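(2Z,6E)-hedycaryol synthase (PDB 4MC3) catalyses the magnesium-dependent 1,11-cyclisation of (2E,6E)-farnesyl diphosphate, with water, to the sesquiterpene alcohol (2Z,6E)-hedycaryol, releasing diphosphate. Local coordinates at residues Q246-L250 with Q251-D255; Q273-L276 with E277-R281. One frame throughout, in Å; residues are numbered along the deposited sequence.

Interaction 1: residues Q246-L250 with Q251-D255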
ATOM      1  N   GLN A 246      -9.329 -21.948 -15.037  1.00 35.35           N
ATOM      2  CA  GLN A 246      -9.911 -22.056 -16.391  1.00 37.87           C
ATOM      3  C   GLN A 246      -9.234 -23.107 -17.259  1.00 44.77           C
ATOM      4  O   GLN A 246      -9.817 -23.541 -18.258  1.00 50.00           O
ATOM      5  CB  GLN A 246      -9.758 -20.756 -17.184  1.00 41.78           C
ATOM      6  CG  GLN A 246     -10.706 -19.627 -16.844  1.00 39.38           C
ATOM      7  CD  GLN A 246     -10.626 -18.475 -17.828  1.00 36.24           C
ATOM      8  OE1 GLN A 246      -9.829 -18.471 -18.761  1.00 41.75           O
ATOM      9  NE2 GLN A 246     -11.452 -17.468 -17.606  1.00 40.85           N
ATOM     10  N   GLY A 247      -7.996 -23.468 -16.918  1.00 35.72           N
ATOM     11  CA  GLY A 247      -7.113 -24.278 -17.802  1.00 38.89           C
ATOM     12  C   GLY A 247      -6.691 -23.561 -19.086  1.00 41.68           C
ATOM     13  O   GLY A 247      -6.432 -24.197 -20.096  1.00 53.67           O
ATOM     14  N   CYS A 248      -6.560 -22.231 -19.043  1.00 39.56           N
ATOM     15  CA  CYS A 248      -6.234 -21.465 -20.244  1.00 42.45           C
ATOM     16  C   CYS A 248      -4.720 -21.297 -20.289  1.00 44.71           C
ATOM     17  O   CYS A 248      -4.021 -21.763 -19.382  1.00 46.81           O
ATOM     18  CB  CYS A 248      -6.952 -20.102 -20.236  1.00 41.21           C
ATOM     19  SG  CYS A 248      -6.435 -18.956 -18.924  1.00 38.11           S
ATOM     20  N   SER A 249      -4.217 -20.680 -21.351  1.00 41.52           N
ATOM     21  CA  SER A 249      -2.778 -20.419 -21.488  1.00 46.05           C
ATOM     22  C   SER A 249      -2.362 -19.253 -20.625  1.00 42.02           C
ATOM     23  O   SER A 249      -3.219 -18.481 -20.169  1.00 45.91           O
ATOM     24  CB  SER A 249      -2.400 -20.114 -22.933  1.00 49.81           C
ATOM     25  OG  SER A 249      -2.731 -18.787 -23.312  1.00 48.24           O
ATOM     26  N   LEU A 250      -1.049 -19.125 -20.407  1.00 43.15           N
ATOM     27  CA  LEU A 250      -0.506 -18.049 -19.563  1.00 41.64           C
ATOM     28  C   LEU A 250      -0.805 -16.672 -20.150  1.00 41.56           C
ATOM     29  O   LEU A 250      -1.200 -15.741 -19.430  1.00 43.27           O
ATOM     30  CB  LEU A 250       1.006 -18.222 -19.380  1.00 47.66           C
ATOM     31  CG  LEU A 250       1.725 -17.265 -18.428  1.00 53.06           C
ATOM     32  CD1 LEU A 250       1.005 -17.126 -17.092  1.00 47.40           C
ATOM     33  CD2 LEU A 250       3.159 -17.720 -18.192  1.00 60.55           C
ATOM     34  N   GLN A 251      -0.609 -16.543 -21.462  1.00 43.11           N
ATOM     35  CA  GLN A 251      -0.973 -15.331 -22.172  1.00 43.12           C
ATOM     36  C   GLN A 251      -2.458 -14.997 -22.081  1.00 43.51           C
ATOM     37  O   GLN A 251      -2.824 -13.828 -21.938  1.00 39.40           O
ATOM     38  CB  GLN A 251      -0.602 -15.435 -23.650  1.00 51.81           C
ATOM     39  CG  GLN A 251      -0.788 -14.123 -24.391  1.00 47.71           C
ATOM     40  CD  GLN A 251       0.267 -13.113 -24.008  1.00 53.20           C
ATOM     41  OE1 GLN A 251       1.452 -13.341 -24.234  1.00 56.58           O
ATOM     42  NE2 GLN A 251      -0.149 -12.000 -23.396  1.00 53.46           N
ATOM     43  N   GLU A 252      -3.307 -16.011 -22.188  1.00 40.32           N
ATOM     44  CA  GLU A 252      -4.731 -15.815 -22.075  1.00 38.76           C
ATOM     45  C   GLU A 252      -5.090 -15.325 -20.662  1.00 36.09           C
ATOM     46  O   GLU A 252      -5.933 -14.475 -20.510  1.00 34.86           O
ATOM     47  CB  GLU A 252      -5.493 -17.086 -22.403  1.00 41.51           C
ATOM     48  CG  GLU A 252      -5.510 -17.376 -23.909  1.00 46.76           C
ATOM     49  CD  GLU A 252      -6.006 -18.773 -24.263  1.00 50.45           C
ATOM     50  OE1 GLU A 252      -5.735 -19.745 -23.504  1.00 52.01           O
ATOM     51  OE2 GLU A 252      -6.662 -18.893 -25.324  1.00 58.49           O
ATOM     52  N   ALA A 253      -4.463 -15.882 -19.638  1.00 32.60           N
ATOM     53  CA  ALA A 253      -4.736 -15.426 -18.266  1.00 27.81           C
ATOM     54  C   ALA A 253      -4.244 -13.989 -18.047  1.00 31.49           C
ATOM     55  O   ALA A 253      -4.914 -13.190 -17.375  1.00 32.29           O
ATOM     56  CB  ALA A 253      -4.128 -16.351 -17.265  1.00 28.86           C
ATOM     57  N   VAL A 254      -3.062 -13.678 -18.579  1.00 32.58           N
ATOM     58  CA  VAL A 254      -2.511 -12.328 -18.549  1.00 31.77           C
ATOM     59  C   VAL A 254      -3.453 -11.346 -19.218  1.00 35.38           C
ATOM     60  O   VAL A 254      -3.683 -10.224 -18.704  1.00 32.72           O
ATOM     61  CB  VAL A 254      -1.105 -12.249 -19.191  1.00 35.12           C
ATOM     62  CG1 VAL A 254      -0.686 -10.799 -19.463  1.00 35.64           C
ATOM     63  CG2 VAL A 254      -0.088 -12.912 -18.281  1.00 38.64           C
ATOM     64  N   ASP A 255      -3.974 -11.725 -20.372  1.00 34.37           N
ATOM     65  CA  ASP A 255      -4.849 -10.815 -21.109  1.00 33.91           C
ATOM     66  C   ASP A 255      -6.124 -10.535 -20.319  1.00 35.07           C
ATOM     67  O   ASP A 255      -6.641  -9.433 -20.327  1.00 33.60           O
ATOM     68  CB  ASP A 255      -5.183 -11.395 -22.493  1.00 42.69           C
ATOM     69  CG  ASP A 255      -3.955 -11.516 -23.418  1.00 56.60           C
ATOM     70  OD1 ASP A 255      -2.878 -10.966 -23.083  1.00 52.29           O
ATOM     71  OD2 ASP A 255      -4.073 -12.160 -24.500  1.00 57.92           O
TER

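Interaction 2: residues Q273-L276 with E277-R281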
ATOM      1  N   GLN A 273     -14.634  11.532 -10.004  1.00 30.82           N
ATOM      2  CA  GLN A 273     -15.756  12.413 -10.347  1.00 32.81           C
ATOM      3  C   GLN A 273     -16.809  12.376  -9.263  1.00 35.15           C
ATOM      4  O   GLN A 273     -17.343  13.414  -8.848  1.00 41.54           O
ATOM      5  CB  GLN A 273     -16.341  12.008 -11.707  1.00 40.69           C
ATOM      6  CG  GLN A 273     -15.430  12.405 -12.859  1.00 52.40           C
ATOM      7  CD  GLN A 273     -14.857  13.827 -12.713  1.00 68.61           C
ATOM      8  OE1 GLN A 273     -15.595  14.817 -12.792  1.00 68.73           O
ATOM      9  NE2 GLN A 273     -13.535  13.929 -12.489  1.00 69.78           N
ATOM     10  N   GLU A 274     -17.123  11.168  -8.812  1.00 32.41           N
ATOM     11  CA  GLU A 274     -18.117  10.953  -7.785  1.00 33.01           C
ATOM     12  C   GLU A 274     -17.693  11.595  -6.464  1.00 34.29           C
ATOM     13  O   GLU A 274     -18.521  12.100  -5.699  1.00 35.26           O
ATOM     14  CB  GLU A 274     -18.397   9.454  -7.631  1.00 38.29           C
ATOM     15  CG  GLU A 274     -19.147   8.869  -8.835  1.00 38.45           C
ATOM     16  CD  GLU A 274     -19.236   7.358  -8.826  1.00 44.53           C
ATOM     17  OE1 GLU A 274     -18.618   6.695  -7.961  1.00 49.52           O
ATOM     18  OE2 GLU A 274     -19.923   6.818  -9.712  1.00 50.32           O
ATOM     19  N   LEU A 275     -16.389  11.614  -6.202  1.00 31.20           N
ATOM     20  CA  LEU A 275     -15.911  12.239  -4.997  1.00 31.07           C
ATOM     21  C   LEU A 275     -16.183  13.740  -4.983  1.00 30.53           C
ATOM     22  O   LEU A 275     -16.600  14.295  -3.975  1.00 34.02           O
ATOM     23  CB  LEU A 275     -14.415  11.974  -4.847  1.00 30.33           C
ATOM     24  CG  LEU A 275     -13.696  12.643  -3.701  1.00 29.94           C
ATOM     25  CD1 LEU A 275     -14.238  12.257  -2.324  1.00 32.58           C
ATOM     26  CD2 LEU A 275     -12.191  12.349  -3.771  1.00 29.42           C
ATOM     27  N   LEU A 276     -15.944  14.378  -6.107  1.00 34.15           N
ATOM     28  CA  LEU A 276     -16.252  15.791  -6.237  1.00 37.26           C
ATOM     29  C   LEU A 276     -17.697  16.107  -5.878  1.00 41.03           C
ATOM     30  O   LEU A 276     -17.963  17.079  -5.162  1.00 36.97           O
ATOM     31  CB  LEU A 276     -15.898  16.282  -7.639  1.00 40.20           C
ATOM     32  CG  LEU A 276     -14.403  16.303  -7.947  1.00 42.80           C
ATOM     33  CD1 LEU A 276     -14.088  16.656  -9.396  1.00 44.87           C
ATOM     34  CD2 LEU A 276     -13.678  17.263  -7.007  1.00 48.14           C
ATOM     35  N   GLU A 277     -18.627  15.279  -6.347  1.00 39.33           N
ATOM     36  CA  GLU A 277     -20.061  15.446  -6.037  1.00 44.30           C
ATOM     37  C   GLU A 277     -20.347  15.265  -4.549  1.00 42.52           C
ATOM     38  O   GLU A 277     -21.129  16.013  -3.938  1.00 45.89           O
ATOM     39  CB  GLU A 277     -20.900  14.446  -6.856  1.00 47.49           C
ATOM     40  CG  GLU A 277     -20.760  14.593  -8.366  1.00 51.77           C
ATOM     41  CD  GLU A 277     -21.444  13.477  -9.159  1.00 77.71           C
ATOM     42  OE1 GLU A 277     -22.199  12.645  -8.571  1.00 86.84           O
ATOM     43  OE2 GLU A 277     -21.220  13.448 -10.392  1.00 91.99           O
ATOM     44  N   GLU A 278     -19.669  14.300  -3.934  1.00 38.45           N
ATOM     45  CA  GLU A 278     -19.893  14.011  -2.531  1.00 34.52           C
ATOM     46  C   GLU A 278     -19.337  15.152  -1.663  1.00 41.03           C
ATOM     47  O   GLU A 278     -19.899  15.448  -0.613  1.00 38.93           O
ATOM     48  CB  GLU A 278     -19.229  12.669  -2.136  1.00 35.11           C
ATOM     49  CG  GLU A 278     -19.207  12.337  -0.634  1.00 39.72           C
ATOM     50  CD  GLU A 278     -20.616  12.121  -0.050  1.00 47.47           C
ATOM     51  OE1 GLU A 278     -21.569  12.020  -0.843  1.00 52.56           O
ATOM     52  OE2 GLU A 278     -20.789  12.021   1.194  1.00 46.88           O
ATOM     53  N   LEU A 279     -18.214  15.755  -2.066  1.00 36.24           N
ATOM     54  CA  LEU A 279     -17.667  16.887  -1.279  1.00 35.24           C
ATOM     55  C   LEU A 279     -18.700  18.038  -1.205  1.00 42.92           C
ATOM     56  O   LEU A 279     -18.878  18.654  -0.157  1.00 38.88           O
ATOM     57  CB  LEU A 279     -16.333  17.349  -1.867  1.00 37.32           C
ATOM     58  CG  LEU A 279     -15.187  16.308  -1.747  1.00 32.10           C
ATOM     59  CD1 LEU A 279     -13.964  16.793  -2.499  1.00 35.86           C
ATOM     60  CD2 LEU A 279     -14.824  16.043  -0.294  1.00 35.64           C
ATOM     61  N   ASP A 280     -19.395  18.303  -2.323  1.00 37.16           N
ATOM     62  CA  ASP A 280     -20.517  19.294  -2.388  1.00 53.17           C
ATOM     63  C   ASP A 280     -21.706  18.946  -1.465  1.00 50.26           C
ATOM     64  O   ASP A 280     -22.238  19.819  -0.788  1.00 60.60           O
ATOM     65  CB  ASP A 280     -20.934  19.405  -3.848  1.00 46.18           C
ATOM     66  CG  ASP A 280     -19.869  20.089  -4.708  1.00 48.53           C
ATOM     67  OD1 ASP A 280     -18.909  20.655  -4.148  1.00 67.75           O
ATOM     68  OD2 ASP A 280     -19.992  20.080  -5.948  1.00 57.77           O
ATOM     69  N   ARG A 281     -22.133  17.693  -1.439  1.00 46.79           N
ATOM     70  CA  ARG A 281     -23.180  17.222  -0.534  1.00 51.34           C
ATOM     71  C   ARG A 281     -22.866  17.403   0.948  1.00 52.87           C
ATOM     72  O   ARG A 281     -23.790  17.555   1.762  1.00 63.04           O
ATOM     73  CB  ARG A 281     -23.485  15.742  -0.807  1.00 60.50           C
ATOM     74  CG  ARG A 281     -24.186  15.505  -2.133  1.00 63.20           C
ATOM     75  CD  ARG A 281     -24.674  14.072  -2.241  1.00 69.48           C
ATOM     76  NE  ARG A 281     -24.819  13.672  -3.639  1.00 79.83           N
ATOM     77  CZ  ARG A 281     -23.970  12.897  -4.315  1.00 83.92           C
ATOM     78  NH1 ARG A 281     -24.223  12.614  -5.590  1.00105.85           N
ATOM     79  NH2 ARG A 281     -22.876  12.391  -3.737  1.00 61.53           N
TER
HETATM   80  O   HOH W   1     -21.001  11.145  -5.675  1.00 42.11           O
HETATM   81  O   HOH W   2     -16.389  19.679  -5.409  1.00 57.53           O

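Interaction 1: residues Q246-L250 with Q251-D255
OE1 of E252 takes the backbone N of S249 at 2.8 Å in a nearly straight bond (171°), using the lone pair turned away from OE2. In return, the backbone N of E252 donates to OG of S249 at 3.0 Å. This reciprocal pair is a capping box, with S249 as N-cap of helix 250-282. Standing between its own backbone N and carbonyl carbon (chi1 78°), OG faces the amide of E252, while the E252 chain, extended beyond CG, turns its carboxylate back to the loop. With an alanine in place of S249 the amide of E252 would probably lose its cap and the first turn be freer to fray. The main-chain helix bonding starts at the same residue, A253 N donating to S249 O at 2.9 Å. The sulfur of C248 rests against CB of A253, 3.9 Å away. One turn on, NE2 of Q251 donates within its own amide plane to OD1 of D255 (2.9 Å), while OE1 of Q251 accepts from the backbone N of E5. The loop makes the turn out of helix 238-246 at G247, whose phi is positive; V239 of that helix meets L250, A253 and V254.

Interaction 2: residues Q273-L276 with E277-R281
A salt-bridge network of E277, E278 and R281 lies along the last turns of helix 250-282. NH2 of R281 donates to OE1 of E278 at 3.2 Å, close to the guanidinium plane, and meets that oxygen nearly along its C-O bond. The E278 chain bends at chi2 (65°), which brings its carboxylate round to R281; its other oxygen, OE2, accepts from Q282. The link from NH1 of R281 to OE1 of E277 is long, at 3.6 Å. Water 1 sits at the guanidinium edge, accepting from NH2 and donating to E274 O at 2.7 Å, a carbonyl that already takes the amide of E278. The helix is amphipathic here: on another side CD1 of L275 packs on CG of L279 at 4.2 Å, and these leucines press on A292, V293 and A296 of helix 286-309, its neighbour in the all-helical class I terpene synthase fold. OE1 of E274 forms a salt bridge with K208 of helix 204-225, and its OE2 accepts from Q270. At L276 O the bond from D280 N is weak (3.4 Å), and water 2 bridges that carbonyl to OD1 of D280, 3.0 Å from each; D280 also forms a salt bridge with R289.

How the interactions relate
Both contacts belong to helix 250-282, interaction 1 at its N-terminal start and interaction 2 close to its C-terminal end, in series along the chain. Their centres lie 39 Å apart, with about 24 Å between nearest atoms, so they do not touch. The first is nearer the presumed magnesium site: V254 is about 10 Å, side chain to side chain, from S225, a probable magnesium ligand. Both lie toward the outside of the all-helical fold, about 27 and 24 Å from its centre, and the second is remote from the metal and ligand sites. Residues 246-249 lead from helix 238-246 into one long helix, capped at its start beside the N-terminal segment and packed near its end against helices 204-225 and 286-309.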